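Local coordinates for glycerophosphodiester phosphodiesterase (Thermotoga maritima, PDB 1O1Z), which is a TIM-barrel protein of the glycerophosphoryl diester phosphodiesterase family, modelled as a single chain with a sodium ion, at residues 34-39 with 225-230; 81-86 with 93-98; 165-170 with 192-197. All blocks are in the same frame, centred on the assembly; numbering follows the deposited sequence.

Contact 1: 34-39 with 225-230; sequences MKAIEA and DEVELF
V227 is the side chain that 34-39 closes on, and it uses both its methyls. CG1, set anti to the backbone N (chi1 174°), sits 3.7 Å from the carbonyl oxygen of A36 and 3.8 Å from A39 CB, so it rests against the last turn of the helix that ends at residue 38. CG2 turns to the other alanine and meets A36 CB at 4.1 Å. With nothing larger than a methyl on A36 and A39, the backbones come close: the CA atoms of A39 and E228 are 5.5 Å apart. A36 and V227 are buried, and this is the compact half of the contact; A41, in the loop that follows, also touches V227. Toward solvent the fit thins out. There A39 CB, already against V227 CG1, meets on its outer side the aliphatic CG of E228, at 3.7 Å in one of two deposited conformers; in that conformer the glutamate runs on extended, its carboxylate beyond the alanine. That charge is spent outside the two segments, where E228 OE2 is hydrogen-bonded to the hydroxyl of Y21 and salt-bridged to K24. No hydrogen bond crosses between 34-39 and 225-230, so the grip is purely van der Waals. The first and last helices of the main barrel meet here, helix 30-38 against helix 227-232, the side-by-side packing by which a TIM barrel closes its outer ring.

Contact 2: 81-86 with 93-98; sequences ELKELT and LKEVFE
E95 OE1 is gripped by three groups: K83 NZ across the contact, 2.7 Å away, and the hydroxyls of T91 and T92 just before the helix. The lysine comes in on the syn lone pair of OE1, the side facing the other carboxylate oxygen, and NZ stays 3.4 Å from OE2, so the salt bridge is carried by one oxygen. The two side chains reach out from opposite directions to span a wide gap, since the CA atoms of K83 and E95 are 12.5 Å apart. K83 runs straight as far as CE and bends at the last torsion (chi4 -79°), which swings the ammonium onto OE1. I90 O takes a further hydrogen bond from NZ, so the lysine ties down the turn between the helices as well. That same turn is held from the other end of 81-86, where T86 OG1 bonds both to I90 N and to L82 O. OG1 lies 2.8 Å from L82 O and reaches it from the face opposite to that used by T86 N. The nearby ammonium and the hydroxyls probably favour the ionised form of E95. The whole is a surface salt bridge between consecutive helices, 79-85 and 93-99, the second of which packs its apolar face on strand 105-110 as an outer helix of the TIM barrel.

Contact 3: 165-170 with 192-197; sequences ERVEKE and RSFRKK
Helices 160-170 and 185-196 lie side by side here, nearest at V167 and F194, whose CA atoms are 8.1 Å apart. V167 sets a methyl on the phenyl ring: CG1 stands over one face, 4.0 Å from the centroid and 23° off the normal, a CH-pi contact displaced toward the rim at CE1. CG2 of the valine lies on the same side of the ring plane, out past the rim, 4.0 Å from CZ of F194. L175 of strand 174-178 touches both residues, and I199 does so from the loop beyond. These are neighbouring outer helices of the TIM barrel, joined through strand 174-178 in a beta-alpha-beta-alpha run, and the valine-phenylalanine pair packs between them. The polar half lies at the surface. K197 bends at chi3 (82°), which brings NZ within 2.7 Å of E168 OE2, and E168 meets it with a bend of its own at chi2. The ammonium arrives from above the carboxylate plane, 65° out of it. Two waters accept from the same NZ and donate in turn to backbone carbonyls, one to V167 O and the other to E168 O. A further water bridge, between S193 OG and E168 OE1, is doubtful, because the serine is deposited in two conformers and the glutamate leg is weak.

In the fold
From the N terminus, the chain enters contact 1 at 34-39, and the loop opened there closes only at 225-230, near the C terminus. Both other contacts nest within it. Contact 2 comes first and is short, shutting the turn between helices 79-85 and 93-99; contact 3 follows in series, with 165-170 and 192-197 bracketing strand 174-178. None cross. Contact 1 joins the two ends of the barrel, beside the paired strands 14-18 and 221-224, while contacts 2 and 3 tie helices that are successive or close in sequence. Contacts 2 and 3 lie on opposite sides of the chain's centre, their own centres 37 Å apart.

Contact 1: 34-39 with 225-230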
loop_
_atom_site.group_PDB
_atom_site.type_symbol
_atom_site.label_atom_id
_atom_site.label_comp_id
_atom_site.label_asym_id
_atom_site.label_seq_id
_atom_site.Cartn_x
_atom_site.Cartn_y
_atom_site.Cartn_z
ATOM N N MET A 34 -9.350 10.479 4.419
ATOM C CA MET A 34 -10.094 10.874 5.628
ATOM C C MET A 34 -11.376 10.040 5.786
ATOM O O MET A 34 -11.718 9.632 6.891
ATOM C CB MET A 34 -10.367 12.384 5.627
ATOM C CG MET A 34 -9.051 13.202 5.712
ATOM S SD MET A 34 -9.427 15.021 5.909
ATOM C CE MET A 34 -10.092 15.403 4.312
ATOM N N LYS A 35 -12.071 9.792 4.682
ATOM C CA LYS A 35 -13.305 9.008 4.716
ATOM C C LYS A 35 -13.068 7.535 5.087
ATOM O O LYS A 35 -13.914 6.917 5.725
ATOM C CB LYS A 35 -14.063 9.116 3.387
ATOM C CG LYS A 35 -14.677 10.484 3.124
ATOM C CD LYS A 35 -15.876 10.716 3.977
ATOM C CE LYS A 35 -16.356 12.156 3.851
ATOM N NZ LYS A 35 -17.466 12.416 4.793
ATOM N N ALA A 36 -11.916 6.981 4.703
ATOM C CA ALA A 36 -11.567 5.621 5.112
ATOM C C ALA A 36 -11.416 5.548 6.618
ATOM O O ALA A 36 -11.904 4.641 7.260
ATOM C CB ALA A 36 -10.271 5.180 4.434
ATOM N N ILE A 37 -10.737 6.534 7.187
ATOM C CA ILE A 37 -10.529 6.571 8.639
ATOM C C ILE A 37 -11.851 6.801 9.371
ATOM O O ILE A 37 -12.141 6.158 10.385
ATOM C CB ILE A 37 -9.473 7.660 9.006
ATOM C CG1 ILE A 37 -8.139 7.425 8.298
ATOM C CG2 ILE A 37 -9.297 7.747 10.529
ATOM C CD1 ILE A 37 -7.572 6.034 8.452
ATOM N N GLU A 38 -12.697 7.674 8.822
ATOM C CA GLU A 38 -14.009 7.918 9.421
ATOM C C GLU A 38 -14.883 6.661 9.434
ATOM O O GLU A 38 -15.712 6.469 10.325
ATOM C CB GLU A 38 -14.732 9.029 8.669
ATOM C CG GLU A 38 -14.113 10.398 8.853
ATOM C CD GLU A 38 -14.718 11.442 7.912
ATOM O OE1 GLU A 38 -15.930 11.350 7.599
ATOM O OE2 GLU A 38 -13.978 12.353 7.477
ATOM N N ALA A 39 -14.705 5.828 8.410
ATOM C CA ALA A 39 -15.445 4.577 8.235
ATOM C C ALA A 39 -14.918 3.433 9.107
ATOM O O ALA A 39 -15.492 2.340 9.129
ATOM C CB ALA A 39 -15.448 4.178 6.768
ATOM N N ASP A 225 -10.998 -1.602 -1.494
ATOM C CA ASP A 225 -11.689 -0.368 -1.854
ATOM C C ASP A 225 -12.964 -0.138 -1.014
ATOM O O ASP A 225 -13.443 0.983 -0.887
ATOM C CB ASP A 225 -12.080 -0.375 -3.319
ATOM C CG ASP A 225 -10.926 -0.638 -4.251
ATOM O OD1 ASP A 225 -9.823 -0.094 -4.018
ATOM O OD2 ASP A 225 -11.064 -1.357 -5.285
ATOM N N GLU A 226 -13.520 -1.223 -0.486
ATOM C CA GLU A 226 -14.827 -1.237 0.180
ATOM C C GLU A 226 -14.654 -1.196 1.688
ATOM O O GLU A 226 -14.901 -2.167 2.407
ATOM C CB GLU A 226 -15.609 -2.471 -0.255
ATOM C CG GLU A 226 -16.018 -2.456 -1.714
ATOM C CD GLU A 226 -17.210 -1.542 -2.014
ATOM O OE1 GLU A 226 -17.807 -0.931 -1.085
ATOM O OE2 GLU A 226 -17.569 -1.433 -3.202
ATOM N N VAL A 227 -14.237 -0.026 2.176
ATOM C CA VAL A 227 -13.860 0.099 3.569
ATOM C C VAL A 227 -14.971 -0.218 4.562
ATOM O O VAL A 227 -14.784 -1.023 5.482
ATOM C CB VAL A 227 -13.261 1.491 3.872
ATOM C CG1 VAL A 227 -13.006 1.651 5.346
ATOM C CG2 VAL A 227 -12.001 1.706 3.066
ATOM N N GLU A 228 -16.149 0.396 4.419
ATOM C CA GLU A 228 -17.214 0.152 5.395
ATOM C C GLU A 228 -17.620 -1.315 5.432
ATOM O O GLU A 228 -17.850 -1.872 6.488
ATOM C CB GLU A 228 -18.467 0.984 5.099
ATOM C CG GLU A 228 -18.330 2.481 5.306
ATOM C CD GLU A 228 -19.568 3.234 4.820
ATOM O OE1 GLU A 228 -20.469 3.461 5.653
ATOM O OE2 GLU A 228 -19.668 3.567 3.605
ATOM N N LEU A 229 -17.720 -1.935 4.257
ATOM C CA LEU A 229 -18.060 -3.345 4.158
ATOM C C LEU A 229 -17.105 -4.186 5.001
ATOM O O LEU A 229 -17.510 -4.974 5.814
ATOM C CB LEU A 229 -18.021 -3.774 2.695
ATOM C CG LEU A 229 -18.204 -5.258 2.374
ATOM C CD1 LEU A 229 -19.488 -5.804 2.936
ATOM C CD2 LEU A 229 -18.115 -5.436 0.854
ATOM N N PHE A 230 -15.802 -4.003 4.800
ATOM C CA PHE A 230 -14.839 -4.867 5.433
ATOM C C PHE A 230 -14.672 -4.561 6.914
ATOM O O PHE A 230 -14.466 -5.456 7.744
ATOM C CB PHE A 230 -13.516 -4.839 4.644
ATOM C CG PHE A 230 -13.532 -5.749 3.465
ATOM C CD1 PHE A 230 -14.325 -5.487 2.372
ATOM C CD2 PHE A 230 -12.769 -6.904 3.466
ATOM C CE1 PHE A 230 -14.384 -6.377 1.285
ATOM C CE2 PHE A 230 -12.807 -7.769 2.384
ATOM C CZ PHE A 230 -13.627 -7.502 1.296
#

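Contact 2: 81-86 with 93-98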
loop_
_atom_site.group_PDB
_atom_site.type_symbol
_atom_site.label_atom_id
_atom_site.label_comp_id
_atom_site.label_asym_id
_atom_site.label_seq_id
_atom_site.Cartn_x
_atom_site.Cartn_y
_atom_site.Cartn_z
ATOM N N GLU A 81 1.876 23.160 -10.196
ATOM C CA GLU A 81 1.278 22.936 -11.511
ATOM C C GLU A 81 0.282 21.772 -11.492
ATOM O O GLU A 81 -0.784 21.863 -12.074
ATOM C CB GLU A 81 2.376 22.684 -12.537
ATOM C CG GLU A 81 3.128 23.967 -12.869
ATOM C CD GLU A 81 4.430 23.773 -13.624
ATOM O OE1 GLU A 81 4.913 22.624 -13.809
ATOM O OE2 GLU A 81 5.004 24.809 -14.029
ATOM N N LEU A 82 0.636 20.703 -10.790
ATOM C CA LEU A 82 -0.249 19.548 -10.653
ATOM C C LEU A 82 -1.527 19.887 -9.909
ATOM O O LEU A 82 -2.603 19.457 -10.274
ATOM C CB LEU A 82 0.474 18.386 -9.969
ATOM C CG LEU A 82 1.612 17.798 -10.805
ATOM C CD1 LEU A 82 2.510 16.903 -9.966
ATOM C CD2 LEU A 82 1.058 17.061 -12.024
ATOM N N LYS A 83 -1.400 20.658 -8.843
ATOM C CA LYS A 83 -2.571 21.122 -8.108
ATOM C C LYS A 83 -3.448 22.050 -8.955
ATOM O O LYS A 83 -4.665 21.970 -8.887
ATOM C CB LYS A 83 -2.115 21.801 -6.819
ATOM C CG LYS A 83 -1.709 20.752 -5.770
ATOM C CD LYS A 83 -1.290 21.313 -4.454
ATOM C CE LYS A 83 -0.927 20.212 -3.465
ATOM N NZ LYS A 83 -2.088 19.552 -2.826
ATOM N N GLU A 84 -2.839 22.913 -9.758
ATOM C CA GLU A 84 -3.617 23.766 -10.636
ATOM C C GLU A 84 -4.399 22.915 -11.641
ATOM O O GLU A 84 -5.578 23.130 -11.857
ATOM C CB GLU A 84 -2.712 24.761 -11.382
ATOM C CG GLU A 84 -1.974 25.748 -10.484
ATOM C CD GLU A 84 -0.708 26.318 -11.123
ATOM O OE1 GLU A 84 -0.770 26.709 -12.304
ATOM O OE2 GLU A 84 0.358 26.377 -10.452
ATOM N N LEU A 85 -3.719 21.953 -12.263
ATOM C CA LEU A 85 -4.338 21.092 -13.281
ATOM C C LEU A 85 -5.480 20.229 -12.754
ATOM O O LEU A 85 -6.450 19.964 -13.467
ATOM C CB LEU A 85 -3.283 20.170 -13.884
ATOM C CG LEU A 85 -2.286 20.864 -14.795
ATOM C CD1 LEU A 85 -1.082 19.976 -15.050
ATOM C CD2 LEU A 85 -2.941 21.303 -16.097
ATOM N N THR A 86 -5.373 19.810 -11.495
ATOM C CA THR A 86 -6.361 18.916 -10.868
ATOM C C THR A 86 -7.320 19.664 -9.919
ATOM O O THR A 86 -8.049 19.035 -9.164
ATOM C CB THR A 86 -5.674 17.790 -10.067
ATOM O OG1 THR A 86 -4.863 18.355 -9.035
ATOM C CG2 THR A 86 -4.730 16.965 -10.926
ATOM N N LEU A 93 2.587 13.592 -0.021
ATOM C CA LEU A 93 2.730 12.748 1.157
ATOM C C LEU A 93 2.745 13.588 2.440
ATOM O O LEU A 93 2.124 13.219 3.433
ATOM C CB LEU A 93 3.975 11.874 1.015
ATOM C CG LEU A 93 4.196 10.896 2.152
ATOM C CD1 LEU A 93 3.008 9.898 2.219
ATOM C CD2 LEU A 93 5.519 10.167 1.950
ATOM N N LYS A 94 3.444 14.718 2.400
ATOM C CA LYS A 94 3.435 15.659 3.517
ATOM C C LYS A 94 2.010 16.016 3.984
ATOM O O LYS A 94 1.699 16.011 5.203
ATOM C CB LYS A 94 4.189 16.932 3.135
ATOM C CG LYS A 94 4.091 18.091 4.145
ATOM C CD LYS A 94 4.946 19.272 3.699
ATOM C CE LYS A 94 4.829 20.453 4.672
ATOM N NZ LYS A 94 3.462 21.052 4.638
ATOM N N GLU A 95 1.138 16.341 3.031
ATOM C CA GLU A 95 -0.249 16.696 3.342
ATOM C C GLU A 95 -1.056 15.525 3.919
ATOM O O GLU A 95 -1.888 15.705 4.819
ATOM C CB GLU A 95 -0.930 17.273 2.097
ATOM C CG GLU A 95 -0.380 18.620 1.719
ATOM C CD GLU A 95 -0.942 19.175 0.436
ATOM O OE1 GLU A 95 -0.854 18.501 -0.615
ATOM O OE2 GLU A 95 -1.464 20.303 0.482
ATOM N N VAL A 96 -0.795 14.311 3.441
ATOM C CA VAL A 96 -1.466 13.142 4.014
ATOM C C VAL A 96 -1.112 13.007 5.492
ATOM O O VAL A 96 -1.988 12.782 6.324
ATOM C CB VAL A 96 -1.145 11.857 3.243
ATOM C CG1 VAL A 96 -1.789 10.669 3.903
ATOM C CG2 VAL A 96 -1.611 11.975 1.796
ATOM N N PHE A 97 0.172 13.161 5.817
ATOM C CA PHE A 97 0.610 13.048 7.212
ATOM C C PHE A 97 -0.071 14.100 8.093
ATOM O O PHE A 97 -0.377 13.823 9.243
ATOM C CB PHE A 97 2.129 13.218 7.339
ATOM C CG PHE A 97 2.966 12.073 6.827
ATOM C CD1 PHE A 97 2.438 10.890 6.348
ATOM C CD2 PHE A 97 4.345 12.197 6.849
ATOM C CE1 PHE A 97 3.268 9.866 5.903
ATOM C CE2 PHE A 97 5.156 11.177 6.407
ATOM C CZ PHE A 97 4.619 10.023 5.954
ATOM N N GLU A 98 -0.312 15.296 7.545
ATOM C CA GLU A 98 -0.993 16.361 8.295
ATOM C C GLU A 98 -2.467 16.063 8.564
ATOM O O GLU A 98 -3.062 16.640 9.485
ATOM C CB GLU A 98 -0.847 17.687 7.521
ATOM C CG GLU A 98 0.570 18.209 7.543
ATOM C CD GLU A 98 0.854 19.329 6.543
ATOM O OE1 GLU A 98 -0.038 19.700 5.748
ATOM O OE2 GLU A 98 1.996 19.836 6.555
#

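Contact 3: 165-170 with 192-197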
loop_
_atom_site.group_PDB
_atom_site.type_symbol
_atom_site.label_atom_id
_atom_site.label_comp_id
_atom_site.label_asym_id
_atom_site.label_seq_id
_atom_site.Cartn_x
_atom_site.Cartn_y
_atom_site.Cartn_z
ATOM N N GLU A 165 13.850 -18.282 0.404
ATOM C CA GLU A 165 15.213 -17.959 0.800
ATOM C C GLU A 165 15.337 -16.454 1.091
ATOM O O GLU A 165 15.925 -16.052 2.071
ATOM C CB GLU A 165 16.193 -18.373 -0.298
ATOM C CG GLU A 165 16.365 -19.872 -0.470
ATOM C CD GLU A 165 17.160 -20.253 -1.723
ATOM O OE1 GLU A 165 17.610 -19.349 -2.468
ATOM O OE2 GLU A 165 17.335 -21.469 -1.959
ATOM N N ARG A 166 14.742 -15.633 0.224
ATOM C CA ARG A 166 14.809 -14.187 0.379
ATOM C C ARG A 166 14.128 -13.707 1.647
ATOM O O ARG A 166 14.635 -12.880 2.366
ATOM C CB ARG A 166 14.152 -13.528 -0.819
ATOM C CG ARG A 166 14.328 -12.051 -0.857
ATOM C CD ARG A 166 13.679 -11.444 -2.091
ATOM N NE ARG A 166 14.274 -10.157 -2.261
ATOM C CZ ARG A 166 14.846 -9.680 -3.353
ATOM N NH1 ARG A 166 14.883 -10.295 -4.550
ATOM N NH2 ARG A 166 15.376 -8.515 -3.235
ATOM N N VAL A 167 12.941 -14.230 1.901
ATOM C CA VAL A 167 12.163 -13.816 3.056
ATOM C C VAL A 167 12.901 -14.218 4.345
ATOM O O VAL A 167 12.966 -13.434 5.287
ATOM C CB VAL A 167 10.741 -14.404 2.996
ATOM C CG1 VAL A 167 9.977 -14.142 4.292
ATOM C CG2 VAL A 167 9.997 -13.800 1.841
ATOM N N GLU A 168 13.457 -15.423 4.381
ATOM C CA GLU A 168 14.285 -15.860 5.522
ATOM C C GLU A 168 15.500 -14.971 5.755
ATOM O O GLU A 168 15.811 -14.572 6.888
ATOM C CB GLU A 168 14.736 -17.309 5.302
ATOM C CG GLU A 168 13.616 -18.329 5.404
ATOM C CD GLU A 168 13.414 -18.869 6.813
ATOM O OE1 GLU A 168 12.471 -19.663 7.014
ATOM O OE2 GLU A 168 14.200 -18.513 7.718
ATOM N N LYS A 169 16.167 -14.614 4.662
ATOM C CA LYS A 169 17.411 -13.877 4.721
ATOM C C LYS A 169 17.196 -12.415 5.125
ATOM O O LYS A 169 17.987 -11.842 5.865
ATOM C CB LYS A 169 18.127 -13.981 3.356
ATOM C CG LYS A 169 19.209 -13.001 3.135
ATOM C CD LYS A 169 19.961 -13.311 1.852
ATOM C CE LYS A 169 21.309 -12.646 1.925
ATOM N NZ LYS A 169 21.125 -11.160 2.015
ATOM N N GLU A 170 16.133 -11.811 4.607
ATOM C CA GLU A 170 15.907 -10.367 4.708
ATOM C C GLU A 170 14.896 -9.947 5.746
ATOM O O GLU A 170 14.915 -8.800 6.191
ATOM C CB GLU A 170 15.467 -9.806 3.364
ATOM C CG GLU A 170 16.485 -9.979 2.255
ATOM C CD GLU A 170 17.801 -9.217 2.419
ATOM O OE1 GLU A 170 17.916 -8.374 3.336
ATOM O OE2 GLU A 170 18.727 -9.527 1.641
ATOM N N ARG A 192 1.670 -19.808 5.515
ATOM C CA ARG A 192 1.534 -20.197 6.923
ATOM C C ARG A 192 2.887 -20.273 7.608
ATOM O O ARG A 192 3.016 -19.914 8.770
ATOM C CB ARG A 192 0.812 -21.535 7.066
ATOM C CG ARG A 192 -0.649 -21.476 6.788
ATOM C CD ARG A 192 -1.291 -22.832 6.812
ATOM N NE ARG A 192 -2.725 -22.738 6.645
ATOM C CZ ARG A 192 -3.509 -23.791 6.509
ATOM N NH1 ARG A 192 -2.985 -25.019 6.529
ATOM N NH2 ARG A 192 -4.816 -23.616 6.363
ATOM N N SER A 193 3.892 -20.776 6.902
ATOM C CA SER A 193 5.240 -20.905 7.470
ATOM C C SER A 193 5.812 -19.531 7.774
ATOM O O SER A 193 6.429 -19.338 8.830
ATOM C CB SER A 193 6.194 -21.693 6.537
ATOM O OG SER A 193 6.696 -20.912 5.451
ATOM N N PHE A 194 5.577 -18.586 6.870
ATOM C CA PHE A 194 6.048 -17.210 7.056
ATOM C C PHE A 194 5.356 -16.585 8.305
ATOM O O PHE A 194 5.980 -15.922 9.133
ATOM C CB PHE A 194 5.722 -16.367 5.812
ATOM C CG PHE A 194 6.538 -16.700 4.549
ATOM C CD1 PHE A 194 7.807 -17.229 4.629
ATOM C CD2 PHE A 194 6.004 -16.426 3.296
ATOM C CE1 PHE A 194 8.557 -17.506 3.463
ATOM C CE2 PHE A 194 6.734 -16.675 2.130
ATOM C CZ PHE A 194 8.015 -17.221 2.220
ATOM N N ARG A 195 4.053 -16.788 8.415
ATOM C CA ARG A 195 3.277 -16.196 9.497
ATOM C C ARG A 195 3.712 -16.754 10.854
ATOM O O ARG A 195 3.756 -16.016 11.844
ATOM C CB ARG A 195 1.806 -16.471 9.258
ATOM C CG ARG A 195 0.891 -15.573 9.934
ATOM C CD ARG A 195 -0.446 -15.550 9.225
ATOM N NE ARG A 195 -1.364 -14.744 9.969
ATOM C CZ ARG A 195 -2.544 -15.162 10.393
ATOM N NH1 ARG A 195 -2.963 -16.413 10.179
ATOM N NH2 ARG A 195 -3.331 -14.308 11.032
ATOM N N LYS A 196 4.058 -18.035 10.880
ATOM C CA LYS A 196 4.526 -18.694 12.102
ATOM C C LYS A 196 5.817 -18.044 12.616
ATOM O O LYS A 196 6.057 -17.996 13.829
ATOM C CB LYS A 196 4.731 -20.197 11.844
ATOM C CG LYS A 196 5.099 -21.014 13.069
ATOM C CD LYS A 196 5.145 -22.510 12.745
ATOM N N LYS A 197 6.621 -17.520 11.690
ATOM C CA LYS A 197 7.808 -16.725 12.025
ATOM C C LYS A 197 7.552 -15.267 12.404
ATOM O O LYS A 197 8.487 -14.567 12.789
ATOM C CB LYS A 197 8.797 -16.728 10.861
ATOM C CG LYS A 197 9.537 -17.997 10.646
ATOM C CD LYS A 197 10.690 -17.765 9.671
ATOM C CE LYS A 197 11.927 -17.164 10.355
ATOM N NZ LYS A 197 12.964 -16.733 9.359
HETATM O O HOH W 1 11.888 -14.595 7.716
HETATM O O HOH W 2 15.505 -15.466 9.362
HETATM O O HOH W 3 9.496 -20.289 5.652
#